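PDB 6ERC: peroxinectin A, which catalyses the hydrogen peroxide-dependent oxidation of phenolic donors and, as a secreted haem peroxidase, also oxidises iodide and thiocyanate. Local coordinates for residues A[308-312]-A[324-328]; A[120-126]-A[138-143]; A[264-268]-A[462-466]; A[51-57]-A[422-427]. All blocks are in the same frame, centred on the assembly; numbering follows the deposited sequence.

Contact 1 (A[308-312]-A[324-328])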
loop_
_atom_site.group_PDB
_atom_site.type_symbol
_atom_site.label_atom_id
_atom_site.label_comp_id
_atom_site.label_asym_id
_atom_site.label_seq_id
_atom_site.Cartn_x
_atom_site.Cartn_y
_atom_site.Cartn_z
ATOM N N VAL A 308 -2.020 11.737 -1.388
ATOM C CA VAL A 308 -0.888 12.174 -0.578
ATOM C C VAL A 308 -0.716 13.680 -0.735
ATOM O O VAL A 308 -0.530 14.185 -1.848
ATOM C CB VAL A 308 0.389 11.427 -0.986
ATOM C CG1 VAL A 308 1.618 12.023 -0.309
ATOM C CG2 VAL A 308 0.263 9.953 -0.658
ATOM N N GLY A 309 -0.766 14.402 0.379
ATOM C CA GLY A 309 -0.485 15.820 0.377
ATOM C C GLY A 309 0.998 16.094 0.300
ATOM O O GLY A 309 1.846 15.209 0.487
ATOM N N PRO A 310 1.344 17.353 0.016
ATOM C CA PRO A 310 2.762 17.687 -0.182
ATOM C C PRO A 310 3.555 17.866 1.100
ATOM O O PRO A 310 4.788 17.758 1.053
ATOM C CB PRO A 310 2.701 18.998 -0.972
ATOM C CG PRO A 310 1.428 19.631 -0.543
ATOM C CD PRO A 310 0.464 18.506 -0.245
ATOM N N PHE A 311 2.911 18.137 2.232
ATOM C CA PHE A 311 3.626 18.460 3.457
ATOM C C PHE A 311 3.240 17.512 4.584
ATOM O O PHE A 311 2.097 17.054 4.682
ATOM C CB PHE A 311 3.361 19.903 3.888
ATOM C CG PHE A 311 4.013 20.919 3.007
ATOM C CD1 PHE A 311 5.361 21.205 3.142
ATOM C CD2 PHE A 311 3.283 21.585 2.038
ATOM C CE1 PHE A 311 5.967 22.141 2.331
ATOM C CE2 PHE A 311 3.884 22.523 1.224
ATOM C CZ PHE A 311 5.226 22.802 1.370
ATOM N N MET A 312 4.221 17.230 5.432
ATOM C CA MET A 312 4.054 16.385 6.608
ATOM C C MET A 312 4.121 17.290 7.835
ATOM O O MET A 312 5.171 17.873 8.124
ATOM C CB MET A 312 5.138 15.311 6.633
ATOM C CG MET A 312 4.837 14.121 7.501
ATOM S SD MET A 312 5.698 12.668 6.874
ATOM C CE MET A 312 4.640 12.231 5.509
ATOM N N PRO A 324 6.558 22.534 8.809
ATOM C CA PRO A 324 6.141 21.324 8.088
ATOM C C PRO A 324 7.293 20.706 7.307
ATOM O O PRO A 324 8.150 21.404 6.764
ATOM C CB PRO A 324 5.034 21.828 7.155
ATOM C CG PRO A 324 4.545 23.087 7.788
ATOM C CD PRO A 324 5.743 23.702 8.434
ATOM N N LEU A 325 7.300 19.378 7.258
ATOM C CA LEU A 325 8.308 18.645 6.506
ATOM C C LEU A 325 7.767 18.327 5.119
ATOM O O LEU A 325 6.739 17.645 5.014
ATOM C CB LEU A 325 8.679 17.357 7.226
ATOM C CG LEU A 325 9.695 16.437 6.540
ATOM C CD1 LEU A 325 11.077 17.071 6.528
ATOM C CD2 LEU A 325 9.733 15.082 7.231
ATOM N N PRO A 326 8.397 18.792 4.041
ATOM C CA PRO A 326 7.894 18.450 2.706
ATOM C C PRO A 326 8.158 16.989 2.375
ATOM O O PRO A 326 9.195 16.429 2.735
ATOM C CB PRO A 326 8.669 19.390 1.779
ATOM C CG PRO A 326 9.917 19.690 2.518
ATOM C CD PRO A 326 9.547 19.711 3.970
ATOM N N ILE A 327 7.195 16.377 1.683
ATOM C CA ILE A 327 7.279 14.954 1.360
ATOM C C ILE A 327 8.628 14.625 0.731
ATOM O O ILE A 327 9.292 13.654 1.110
ATOM C CB ILE A 327 6.116 14.549 0.434
ATOM C CG1 ILE A 327 4.787 14.570 1.196
ATOM C CG2 ILE A 327 6.353 13.178 -0.196
ATOM C CD1 ILE A 327 4.648 13.491 2.260
ATOM N N LYS A 328 9.050 15.431 -0.248
ATOM C CA LYS A 328 10.250 15.102 -1.011
ATOM C C LYS A 328 11.486 14.995 -0.123
ATOM O O LYS A 328 12.444 14.301 -0.481
ATOM C CB LYS A 328 10.470 16.136 -2.119
ATOM C CG LYS A 328 10.487 17.585 -1.658
ATOM C CD LYS A 328 10.605 18.528 -2.848
ATOM C CE LYS A 328 10.570 19.992 -2.425
ATOM N NZ LYS A 328 9.231 20.406 -1.915
#
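The carbonyl oxygen of Leu325 receives two donors from the facing strand: the backbone N-H of Met312, with N to O 2.6 Å, and, more weakly, the CA-H of Phe311. Leu325 N in turn donates to Met312 O, 2.7 Å away, making these two an antiparallel hydrogen-bonded pair. Phe311 faces Pro326 as a non-hydrogen-bonded pair, a position that suits proline because it asks for no N-H. The next bond, from Ile327 N to Pro310 O at 2.8 Å, is nearly straight (171°). On one face of the hairpin, CE1 of Phe311 meets Pro326 CB at 3.9 Å. On the other, the flexible Met312 chain bends at chi3 (-78°) and brings its methyl CE to 3.5 Å from Ile327 CD1, the two side chains meeting at about a right angle. Ile327 CD1 also touches Val308 CG1. An alanine at Ile327 keeps only CB, and would probably leave the Met312 methyl and Val308 CG1 without their apolar partner. Strand 311-315 begins and strand 321-326 ends against the helical body: Met312 rests on Met74 of helix 70-80, Ile327 on Asp363 of helix 362-365, and Val308 on Leu364 and the haem.

Contact 2 (A[120-126]-A[138-143]). With BMA (beta-D-mannopyranose), chain H.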
loop_
_atom_site.group_PDB
_atom_site.type_symbol
_atom_site.label_atom_id
_atom_site.label_comp_id
_atom_site.label_asym_id
_atom_site.label_seq_id
_atom_site.Cartn_x
_atom_site.Cartn_y
_atom_site.Cartn_z
ATOM N N ARG A 120 8.434 -9.261 -11.575
ATOM C CA ARG A 120 8.693 -10.687 -11.674
ATOM C C ARG A 120 7.449 -11.412 -12.149
ATOM O O ARG A 120 6.336 -11.181 -11.663
ATOM C CB ARG A 120 9.138 -11.244 -10.321
ATOM C CG ARG A 120 9.435 -12.745 -10.296
ATOM C CD ARG A 120 9.692 -13.212 -8.880
ATOM N NE ARG A 120 9.627 -14.664 -8.738
ATOM C CZ ARG A 120 9.809 -15.309 -7.588
ATOM N NH1 ARG A 120 10.073 -14.633 -6.473
ATOM N NH2 ARG A 120 9.728 -16.632 -7.547
ATOM N N ALA A 121 7.660 -12.298 -13.112
ATOM C CA ALA A 121 6.582 -13.079 -13.691
ATOM C C ALA A 121 7.033 -14.526 -13.824
ATOM O O ALA A 121 8.226 -14.842 -13.772
ATOM C CB ALA A 121 6.137 -12.527 -15.061
ATOM N N THR A 122 6.049 -15.400 -13.987
ATOM C CA THR A 122 6.276 -16.827 -14.114
ATOM C C THR A 122 5.288 -17.384 -15.128
ATOM O O THR A 122 4.186 -16.857 -15.308
ATOM C CB THR A 122 6.119 -17.546 -12.755
ATOM O OG1 THR A 122 6.764 -18.821 -12.817
ATOM C CG2 THR A 122 4.621 -17.745 -12.399
ATOM N N GLU A 123 5.704 -18.459 -15.788
ATOM C CA GLU A 123 4.847 -19.119 -16.758
ATOM C C GLU A 123 3.660 -19.766 -16.049
ATOM O O GLU A 123 3.791 -20.328 -14.965
ATOM C CB GLU A 123 5.650 -20.165 -17.558
ATOM C CG GLU A 123 4.891 -20.759 -18.722
ATOM C CD GLU A 123 5.781 -21.627 -19.593
ATOM O OE1 GLU A 123 7.018 -21.418 -19.584
ATOM O OE2 GLU A 123 5.253 -22.519 -20.286
ATOM N N VAL A 124 2.490 -19.668 -16.666
ATOM C CA VAL A 124 1.262 -20.240 -16.113
ATOM C C VAL A 124 0.549 -21.015 -17.212
ATOM O O VAL A 124 0.848 -20.863 -18.410
ATOM C CB VAL A 124 0.338 -19.151 -15.519
ATOM C CG1 VAL A 124 1.007 -18.489 -14.328
ATOM C CG2 VAL A 124 -0.060 -18.118 -16.575
ATOM N N PRO A 125 -0.392 -21.879 -16.827
ATOM C CA PRO A 125 -1.169 -22.612 -17.828
ATOM C C PRO A 125 -2.067 -21.666 -18.604
ATOM O O PRO A 125 -2.642 -20.730 -18.042
ATOM C CB PRO A 125 -1.987 -23.603 -16.993
ATOM C CG PRO A 125 -1.312 -23.669 -15.678
ATOM C CD PRO A 125 -0.706 -22.324 -15.462
ATOM N N CYS A 126 -2.187 -21.921 -19.907
ATOM C CA CYS A 126 -2.996 -21.072 -20.768
ATOM C C CYS A 126 -4.477 -21.417 -20.721
ATOM O O CYS A 126 -5.299 -20.600 -21.152
ATOM C CB CYS A 126 -2.507 -21.166 -22.215
ATOM S SG CYS A 126 -0.960 -20.294 -22.550
ATOM N N LYS A 138 3.355 -18.219 -25.022
ATOM C CA LYS A 138 3.163 -18.789 -23.697
ATOM C C LYS A 138 2.365 -17.818 -22.841
ATOM O O LYS A 138 2.149 -16.664 -23.213
ATOM C CB LYS A 138 4.511 -19.107 -23.037
ATOM C CG LYS A 138 5.381 -20.059 -23.848
ATOM C CD LYS A 138 6.744 -20.271 -23.202
ATOM C CE LYS A 138 7.675 -21.079 -24.099
ATOM N NZ LYS A 138 9.012 -21.292 -23.471
ATOM N N CYS A 139 1.925 -18.295 -21.684
ATOM C CA CYS A 139 1.106 -17.503 -20.778
ATOM C C CYS A 139 1.873 -17.205 -19.500
ATOM O O CYS A 139 2.484 -18.101 -18.898
ATOM C CB CYS A 139 -0.207 -18.220 -20.459
ATOM S SG CYS A 139 -1.289 -18.399 -21.890
ATOM N N TYR A 140 1.831 -15.939 -19.092
ATOM C CA TYR A 140 2.551 -15.477 -17.908
ATOM C C TYR A 140 1.629 -14.754 -16.949
ATOM O O TYR A 140 0.621 -14.159 -17.345
ATOM C CB TYR A 140 3.709 -14.529 -18.257
ATOM C CG TYR A 140 4.728 -15.164 -19.157
ATOM C CD1 TYR A 140 4.700 -14.927 -20.514
ATOM C CD2 TYR A 140 5.706 -16.023 -18.657
ATOM C CE1 TYR A 140 5.614 -15.503 -21.361
ATOM C CE2 TYR A 140 6.625 -16.609 -19.501
ATOM C CZ TYR A 140 6.581 -16.349 -20.849
ATOM O OH TYR A 140 7.506 -16.936 -21.682
ATOM N N GLU A 141 2.018 -14.798 -15.684
ATOM C CA GLU A 141 1.319 -14.081 -14.631
ATOM C C GLU A 141 2.324 -13.461 -13.677
ATOM O O GLU A 141 3.388 -14.037 -13.420
ATOM C CB GLU A 141 0.369 -15.026 -13.873
ATOM C CG GLU A 141 -0.524 -14.345 -12.842
ATOM C CD GLU A 141 -1.231 -13.109 -13.393
ATOM O OE1 GLU A 141 -0.665 -12.000 -13.281
ATOM O OE2 GLU A 141 -2.347 -13.245 -13.937
ATOM N N GLN A 142 2.000 -12.261 -13.196
ATOM C CA GLN A 142 2.898 -11.583 -12.278
ATOM C C GLN A 142 2.876 -12.244 -10.903
ATOM O O GLN A 142 1.888 -12.866 -10.492
ATOM C CB GLN A 142 2.539 -10.096 -12.154
ATOM C CG GLN A 142 3.079 -9.212 -13.280
ATOM C CD GLN A 142 2.326 -9.389 -14.586
ATOM O OE1 GLN A 142 1.103 -9.521 -14.600
ATOM N NE2 GLN A 142 3.057 -9.390 -15.693
ATOM N N ILE A 143 3.997 -12.111 -10.192
ATOM C CA ILE A 143 4.234 -12.814 -8.927
ATOM C C ILE A 143 4.099 -11.831 -7.774
ATOM O O ILE A 143 4.725 -10.763 -7.776
ATOM C CB ILE A 143 5.619 -13.505 -8.908
ATOM C CG1 ILE A 143 5.614 -14.782 -9.788
ATOM C CG2 ILE A 143 6.026 -13.830 -7.456
ATOM C CD1 ILE A 143 5.242 -16.074 -9.048
HETATM C C1 BMA H . 8.285 -19.050 -12.490
HETATM C C2 BMA H . 9.627 -18.603 -11.821
HETATM C C3 BMA H . 9.609 -19.000 -10.325
HETATM C C4 BMA H . 8.933 -20.386 -10.118
HETATM C C5 BMA H . 8.911 -21.133 -11.463
HETATM C C6 BMA H . 8.402 -22.562 -11.369
HETATM O O2 BMA H . 9.782 -17.191 -11.868
HETATM O O3 BMA H . 8.971 -18.013 -9.540
HETATM O O4 BMA H . 9.668 -21.156 -9.180
HETATM O O5 BMA H . 8.026 -20.429 -12.345
HETATM O O6 BMA H . 9.260 -23.435 -12.130
#
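Cys126 and Cys139 form a disulfide, SG to SG 2.0 Å, tying the chain just beyond strand 113-124 to the chain entering the neighbouring strand. A second covalent bond attaches a mannose to Thr122 OG1; chi1 (-161°) puts OG1 and its sugar anti to the backbone N and CG2 against Ile143 CD1 at 3.8 Å. Hydrogen bonds join the backbones: Thr122 and Glu141 exchange N-H to O bonds of 3.0 Å in both directions, and Ile143 N binds Arg120 O at 2.9 Å. These are the two central strands of a four-stranded antiparallel sheet, flanked by strands 24-25 and 91-96. Arg120 reaches out along an extended chain, and its NH2 gives a straight bond (169°) to the mannose O3 at 2.5 Å. Van der Waals packing adds to these bonds: Ile143 CG2 lies over one face of the Arg120 guanidinium, near its rim, and the branched Val124 sets CG1 3.6 Å from Glu141 CB. The carboxylate of buried Glu141 is held by several partners: OE2 is salt-bridged to Arg28, while OE1 accepts the backbone N of Gln142 and a bond from Asn294, whose ND2 also binds Gln142 OE1.

Contact 3 (A[264-268]-A[462-466])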
loop_
_atom_site.group_PDB
_atom_site.type_symbol
_atom_site.label_atom_id
_atom_site.label_comp_id
_atom_site.label_asym_id
_atom_site.label_seq_id
_atom_site.Cartn_x
_atom_site.Cartn_y
_atom_site.Cartn_z
ATOM N N LYS A 264 -9.034 -5.378 12.467
ATOM C CA LYS A 264 -10.246 -4.702 12.925
ATOM C C LYS A 264 -10.281 -3.249 12.468
ATOM O O LYS A 264 -11.327 -2.752 12.034
ATOM C CB LYS A 264 -10.354 -4.781 14.447
ATOM C CG LYS A 264 -11.730 -4.390 14.980
ATOM C CD LYS A 264 -11.740 -4.291 16.496
ATOM C CE LYS A 264 -13.128 -3.976 17.033
ATOM N NZ LYS A 264 -13.104 -3.770 18.513
ATOM N N ILE A 265 -9.152 -2.546 12.574
ATOM C CA ILE A 265 -9.096 -1.160 12.113
ATOM C C ILE A 265 -9.404 -1.085 10.623
ATOM O O ILE A 265 -10.055 -0.144 10.154
ATOM C CB ILE A 265 -7.723 -0.543 12.443
ATOM C CG1 ILE A 265 -7.595 -0.323 13.953
ATOM C CG2 ILE A 265 -7.523 0.777 11.693
ATOM C CD1 ILE A 265 -6.201 0.018 14.410
ATOM N N THR A 266 -8.945 -2.073 9.857
ATOM C CA THR A 266 -9.178 -2.060 8.419
ATOM C C THR A 266 -10.666 -2.172 8.102
ATOM O O THR A 266 -11.205 -1.380 7.322
ATOM C CB THR A 266 -8.395 -3.194 7.755
ATOM O OG1 THR A 266 -6.994 -3.012 7.998
ATOM C CG2 THR A 266 -8.644 -3.223 6.251
ATOM N N TYR A 267 -11.350 -3.146 8.704
ATOM C CA TYR A 267 -12.718 -3.464 8.317
ATOM C C TYR A 267 -13.777 -2.748 9.147
ATOM O O TYR A 267 -14.948 -2.753 8.753
ATOM C CB TYR A 267 -12.952 -4.972 8.405
ATOM C CG TYR A 267 -12.327 -5.742 7.265
ATOM C CD1 TYR A 267 -10.947 -5.813 7.123
ATOM C CD2 TYR A 267 -13.115 -6.401 6.333
ATOM C CE1 TYR A 267 -10.373 -6.513 6.082
ATOM C CE2 TYR A 267 -12.547 -7.106 5.291
ATOM C CZ TYR A 267 -11.176 -7.160 5.172
ATOM O OH TYR A 267 -10.603 -7.863 4.138
ATOM N N ASP A 268 -13.411 -2.149 10.279
ATOM C CA ASP A 268 -14.356 -1.363 11.062
ATOM C C ASP A 268 -14.185 0.137 10.870
ATOM O O ASP A 268 -15.155 0.883 11.034
ATOM C CB ASP A 268 -14.225 -1.688 12.555
ATOM C CG ASP A 268 -14.862 -3.018 12.925
ATOM O OD1 ASP A 268 -15.385 -3.708 12.025
ATOM O OD2 ASP A 268 -14.845 -3.367 14.126
ATOM N N PHE A 462 -11.244 -7.094 -0.671
ATOM C CA PHE A 462 -11.288 -7.219 0.780
ATOM C C PHE A 462 -12.379 -8.173 1.250
ATOM O O PHE A 462 -12.302 -8.675 2.376
ATOM C CB PHE A 462 -11.463 -5.843 1.417
ATOM C CG PHE A 462 -10.207 -5.019 1.411
ATOM C CD1 PHE A 462 -9.104 -5.414 2.148
ATOM C CD2 PHE A 462 -10.125 -3.857 0.667
ATOM C CE1 PHE A 462 -7.945 -4.665 2.143
ATOM C CE2 PHE A 462 -8.969 -3.103 0.661
ATOM C CZ PHE A 462 -7.879 -3.506 1.401
ATOM N N PHE A 463 -13.383 -8.449 0.420
ATOM C CA PHE A 463 -14.306 -9.525 0.750
ATOM C C PHE A 463 -13.578 -10.861 0.798
ATOM O O PHE A 463 -13.847 -11.696 1.669
ATOM C CB PHE A 463 -15.444 -9.579 -0.265
ATOM C CG PHE A 463 -16.463 -10.638 0.032
ATOM C CD1 PHE A 463 -16.311 -11.922 -0.459
ATOM C CD2 PHE A 463 -17.571 -10.349 0.809
ATOM C CE1 PHE A 463 -17.248 -12.897 -0.185
ATOM C CE2 PHE A 463 -18.509 -11.319 1.087
ATOM C CZ PHE A 463 -18.347 -12.596 0.588
ATOM N N ARG A 464 -12.641 -11.076 -0.128
ATOM C CA ARG A 464 -11.961 -12.361 -0.207
ATOM C C ARG A 464 -10.885 -12.502 0.864
ATOM O O ARG A 464 -10.769 -13.565 1.484
ATOM C CB ARG A 464 -11.367 -12.554 -1.602
ATOM C CG ARG A 464 -12.419 -12.849 -2.662
ATOM C CD ARG A 464 -11.810 -13.160 -4.020
ATOM N NE ARG A 464 -11.147 -12.000 -4.610
ATOM C CZ ARG A 464 -9.838 -11.772 -4.586
ATOM N NH1 ARG A 464 -9.350 -10.680 -5.160
ATOM N NH2 ARG A 464 -9.010 -12.624 -3.999
ATOM N N THR A 465 -10.094 -11.453 1.109
ATOM C CA THR A 465 -9.038 -11.565 2.113
ATOM C C THR A 465 -9.583 -11.679 3.534
ATOM O O THR A 465 -8.805 -11.960 4.450
ATOM C CB THR A 465 -8.073 -10.379 2.029
ATOM O OG1 THR A 465 -8.801 -9.168 1.804
ATOM C CG2 THR A 465 -7.060 -10.599 0.909
ATOM N N ARG A 466 -10.881 -11.465 3.737
ATOM C CA ARG A 466 -11.545 -11.793 4.992
ATOM C C ARG A 466 -12.202 -13.167 4.948
ATOM O O ARG A 466 -11.987 -13.988 5.845
ATOM C CB ARG A 466 -12.596 -10.727 5.328
ATOM C CG ARG A 466 -13.493 -11.092 6.499
ATOM C CD ARG A 466 -14.313 -9.906 6.986
ATOM N NE ARG A 466 -15.523 -9.701 6.195
ATOM C CZ ARG A 466 -16.416 -8.739 6.420
ATOM N NH1 ARG A 466 -16.241 -7.879 7.416
ATOM N NH2 ARG A 466 -17.488 -8.632 5.649
#
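Tyr267 reaches from one helix to the other and donates a hydrogen bond from its hydroxyl to the main chain there: OH lies 2.6 Å from Phe462 O, in the carbonyl plane and on a lone pair. Phe462 O also takes a weak helical bond from Arg466 N, which is consistent with the hydroxyl being its stronger partner. Around this bond the packing is close. The hydroxyl oxygen also meets the edge of the Phe462 ring, 3.5 Å from CD1, and stands 3.2 Å from Thr465 OG1. Arg466 passes obliquely by the tyrosine ring, its CB 3.6 Å from CE2; the bend at chi3 (83°) carries the guanidinium to CD2, its plane 33° from that of the ring, while NH2 binds Pro279 O. The contact is looser beyond this. The local helix axes stay 12.1 Å apart, Thr266 CG2 approaches Phe462 CE1 to only 4.4 Å, and Asp268 lies at the exposed side, its OD1 6.3 Å from Arg466 NH1. A phenylalanine in place of Tyr267 would probably leave Phe462 O, buried here, without its strong donor. Helix 70-80 packs against both helices, 247-275 and 452-467, its Leu79 touching Thr266 and Phe462, while Trp472 meets the Tyr267 ring edge-to-face and Phe296 does the same to Phe462.

Contact 4 (A[51-57]-A[422-427])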
loop_
_atom_site.group_PDB
_atom_site.type_symbol
_atom_site.label_atom_id
_atom_site.label_comp_id
_atom_site.label_asym_id
_atom_site.label_seq_id
_atom_site.Cartn_x
_atom_site.Cartn_y
_atom_site.Cartn_z
ATOM N N ILE A 51 1.701 10.816 -20.581
ATOM C CA ILE A 51 0.422 10.773 -19.879
ATOM C C ILE A 51 0.548 11.422 -18.508
ATOM O O ILE A 51 -0.392 12.065 -18.027
ATOM C CB ILE A 51 -0.082 9.320 -19.764
ATOM C CG1 ILE A 51 -0.277 8.692 -21.148
ATOM C CG2 ILE A 51 -1.378 9.266 -18.969
ATOM C CD1 ILE A 51 -1.373 9.327 -21.989
ATOM N N SER A 52 1.703 11.263 -17.857
ATOM C CA SER A 52 1.916 11.892 -16.557
ATOM C C SER A 52 1.852 13.409 -16.669
ATOM O O SER A 52 1.163 14.074 -15.887
ATOM C CB SER A 52 3.262 11.450 -15.980
ATOM O OG SER A 52 3.512 12.068 -14.731
ATOM N N ASN A 53 2.564 13.977 -17.644
ATOM C CA ASN A 53 2.577 15.427 -17.801
ATOM C C ASN A 53 1.209 15.956 -18.217
ATOM O O ASN A 53 0.792 17.029 -17.770
ATOM C CB ASN A 53 3.639 15.834 -18.822
ATOM C CG ASN A 53 5.049 15.634 -18.305
ATOM O OD1 ASN A 53 5.342 15.918 -17.143
ATOM N ND2 ASN A 53 5.930 15.138 -19.163
ATOM N N ILE A 54 0.496 15.219 -19.070
ATOM C CA ILE A 54 -0.766 15.724 -19.601
ATOM C C ILE A 54 -1.855 15.670 -18.536
ATOM O O ILE A 54 -2.588 16.644 -18.328
ATOM C CB ILE A 54 -1.174 14.938 -20.862
ATOM C CG1 ILE A 54 -0.210 15.241 -22.016
ATOM C CG2 ILE A 54 -2.605 15.282 -21.283
ATOM C CD1 ILE A 54 -0.293 14.257 -23.164
ATOM N N ILE A 55 -1.983 14.539 -17.856
ATOM C CA ILE A 55 -3.106 14.289 -16.958
ATOM C C ILE A 55 -2.750 14.573 -15.503
ATOM O O ILE A 55 -3.468 15.295 -14.813
ATOM C CB ILE A 55 -3.611 12.840 -17.139
ATOM C CG1 ILE A 55 -4.408 12.737 -18.441
ATOM C CG2 ILE A 55 -4.463 12.402 -15.946
ATOM C CD1 ILE A 55 -4.803 11.333 -18.817
ATOM N N PHE A 56 -1.649 14.005 -15.014
ATOM C CA PHE A 56 -1.386 13.994 -13.582
ATOM C C PHE A 56 -0.776 15.285 -13.052
ATOM O O PHE A 56 -0.706 15.450 -11.830
ATOM C CB PHE A 56 -0.474 12.813 -13.235
ATOM C CG PHE A 56 -1.164 11.483 -13.319
ATOM C CD1 PHE A 56 -1.786 10.939 -12.207
ATOM C CD2 PHE A 56 -1.205 10.781 -14.510
ATOM C CE1 PHE A 56 -2.428 9.720 -12.281
ATOM C CE2 PHE A 56 -1.846 9.559 -14.589
ATOM C CZ PHE A 56 -2.459 9.029 -13.471
ATOM N N ASP A 57 -0.351 16.204 -13.916
ATOM C CA ASP A 57 0.302 17.416 -13.439
ATOM C C ASP A 57 -0.603 18.169 -12.475
ATOM O O ASP A 57 -1.795 18.356 -12.735
ATOM C CB ASP A 57 0.680 18.321 -14.608
ATOM C CG ASP A 57 1.495 19.520 -14.167
ATOM O OD1 ASP A 57 2.558 19.309 -13.544
ATOM O OD2 ASP A 57 1.076 20.669 -14.436
ATOM N N ARG A 422 -8.214 17.187 -20.516
ATOM C CA ARG A 422 -6.976 16.437 -20.333
ATOM C C ARG A 422 -7.100 15.014 -20.861
ATOM O O ARG A 422 -6.120 14.449 -21.359
ATOM C CB ARG A 422 -6.576 16.438 -18.858
ATOM C CG ARG A 422 -6.107 17.801 -18.372
ATOM C CD ARG A 422 -5.466 17.750 -16.995
ATOM N NE ARG A 422 -4.900 19.049 -16.633
ATOM C CZ ARG A 422 -3.913 19.232 -15.761
ATOM N NH1 ARG A 422 -3.354 18.202 -15.144
ATOM N NH2 ARG A 422 -3.474 20.458 -15.514
ATOM N N LEU A 423 -8.292 14.420 -20.770
ATOM C CA LEU A 423 -8.501 13.102 -21.361
ATOM C C LEU A 423 -8.492 13.174 -22.885
ATOM O O LEU A 423 -7.873 12.330 -23.545
ATOM C CB LEU A 423 -9.816 12.504 -20.859
ATOM C CG LEU A 423 -9.875 12.138 -19.378
ATOM C CD1 LEU A 423 -11.299 11.784 -18.987
ATOM C CD2 LEU A 423 -8.932 10.984 -19.066
ATOM N N LYS A 424 -9.178 14.168 -23.460
ATOM C CA LYS A 424 -9.137 14.357 -24.908
ATOM C C LYS A 424 -7.709 14.569 -25.390
ATOM O O LYS A 424 -7.318 14.057 -26.445
ATOM C CB LYS A 424 -10.004 15.550 -25.314
ATOM C CG LYS A 424 -11.496 15.363 -25.105
ATOM C CD LYS A 424 -12.247 16.662 -25.373
ATOM C CE LYS A 424 -13.687 16.595 -24.884
ATOM N NZ LYS A 424 -14.428 17.859 -25.158
ATOM N N ASN A 425 -6.919 15.330 -24.632
ATOM C CA ASN A 425 -5.540 15.601 -25.021
ATOM C C ASN A 425 -4.676 14.348 -24.919
ATOM O O ASN A 425 -3.789 14.130 -25.753
ATOM C CB ASN A 425 -4.970 16.719 -24.145
ATOM C CG ASN A 425 -3.638 17.246 -24.651
ATOM O OD1 ASN A 425 -3.016 16.658 -25.539
ATOM N ND2 ASN A 425 -3.190 18.359 -24.078
ATOM N N ALA A 426 -4.917 13.514 -23.905
ATOM C CA ALA A 426 -4.081 12.336 -23.690
ATOM C C ALA A 426 -4.488 11.177 -24.592
ATOM O O ALA A 426 -3.625 10.461 -25.110
ATOM C CB ALA A 426 -4.146 11.905 -22.223
ATOM N N TYR A 427 -5.788 10.973 -24.782
ATOM C CA TYR A 427 -6.301 9.868 -25.574
ATOM C C TYR A 427 -7.214 10.397 -26.672
ATOM O O TYR A 427 -7.881 11.422 -26.506
ATOM C CB TYR A 427 -7.076 8.875 -24.702
ATOM C CG TYR A 427 -6.321 8.419 -23.478
ATOM C CD1 TYR A 427 -5.428 7.361 -23.546
ATOM C CD2 TYR A 427 -6.505 9.046 -22.257
ATOM C CE1 TYR A 427 -4.737 6.941 -22.429
ATOM C CE2 TYR A 427 -5.820 8.633 -21.135
ATOM C CZ TYR A 427 -4.938 7.580 -21.225
ATOM O OH TYR A 427 -4.253 7.167 -20.109
#
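Ile55 and Ala426 meet between the C-terminal turns of two antiparallel helices, 48-56 and 417-426, whose local axes run 9.0 Å apart at 161° in this mainly helical haem peroxidase. The small methyl of Ala426 suits a place where three isoleucines converge: its CB lies 3.5 Å from Ile55 CD1 and also touches Ile51 CD1 and Ile54 CG2. The same Ile55 methyl reaches CE2 of Tyr427 at 3.7 Å, the two side chains meeting at about a right angle, while the tyrosine hydroxyl binds Asp434.

Arg422, at one end of the pair, can be followed outward. Its CB sits 4.0 Å from Ile54 O. With CG beside the backbone N (chi1 -70°) and an extended chain from there to NE, the aliphatic part runs past that same oxygen, CD coming to 3.4 Å and NE lying a little further off. At the tip NH1 does the binding, giving one bond to Ile55 O and one to Asp57 O. A long chain ending in a guanidinium suits this place: carbonyls in and just after the last helical turn commonly lack N-H partners, and the positive charge would probably be favoured by the helix dipole. Asp57 turns its own carboxylate to Arg365 instead. The two bonds differ in direction: NH1 meets Asp57 O on a lone pair at 2.9 Å, but stands 58° above the carbonyl plane of Ile55 O, also at 2.9 Å.

The four contacts do not touch one another; their centres lie between 24 Å (contacts 1 and 4) and 38 Å (contacts 1 and 2) apart. Along the chain contact 4 opens, contact 2 forms, contact 3 opens, contact 1 forms, then contact 4 and last contact 3 close. Contact 4 ties an early part to a late one, contact 3 the middle to a late one; interleaved, they bind distant parts of the chain into one helical body, to which the local antiparallel sheets of contacts 1 and 2 are added on opposite sides of its centre. Helix 70-80, which leads to the predicted active-site His81, touches contacts 1 and 3; helix 362-365 touches contacts 1 and 4.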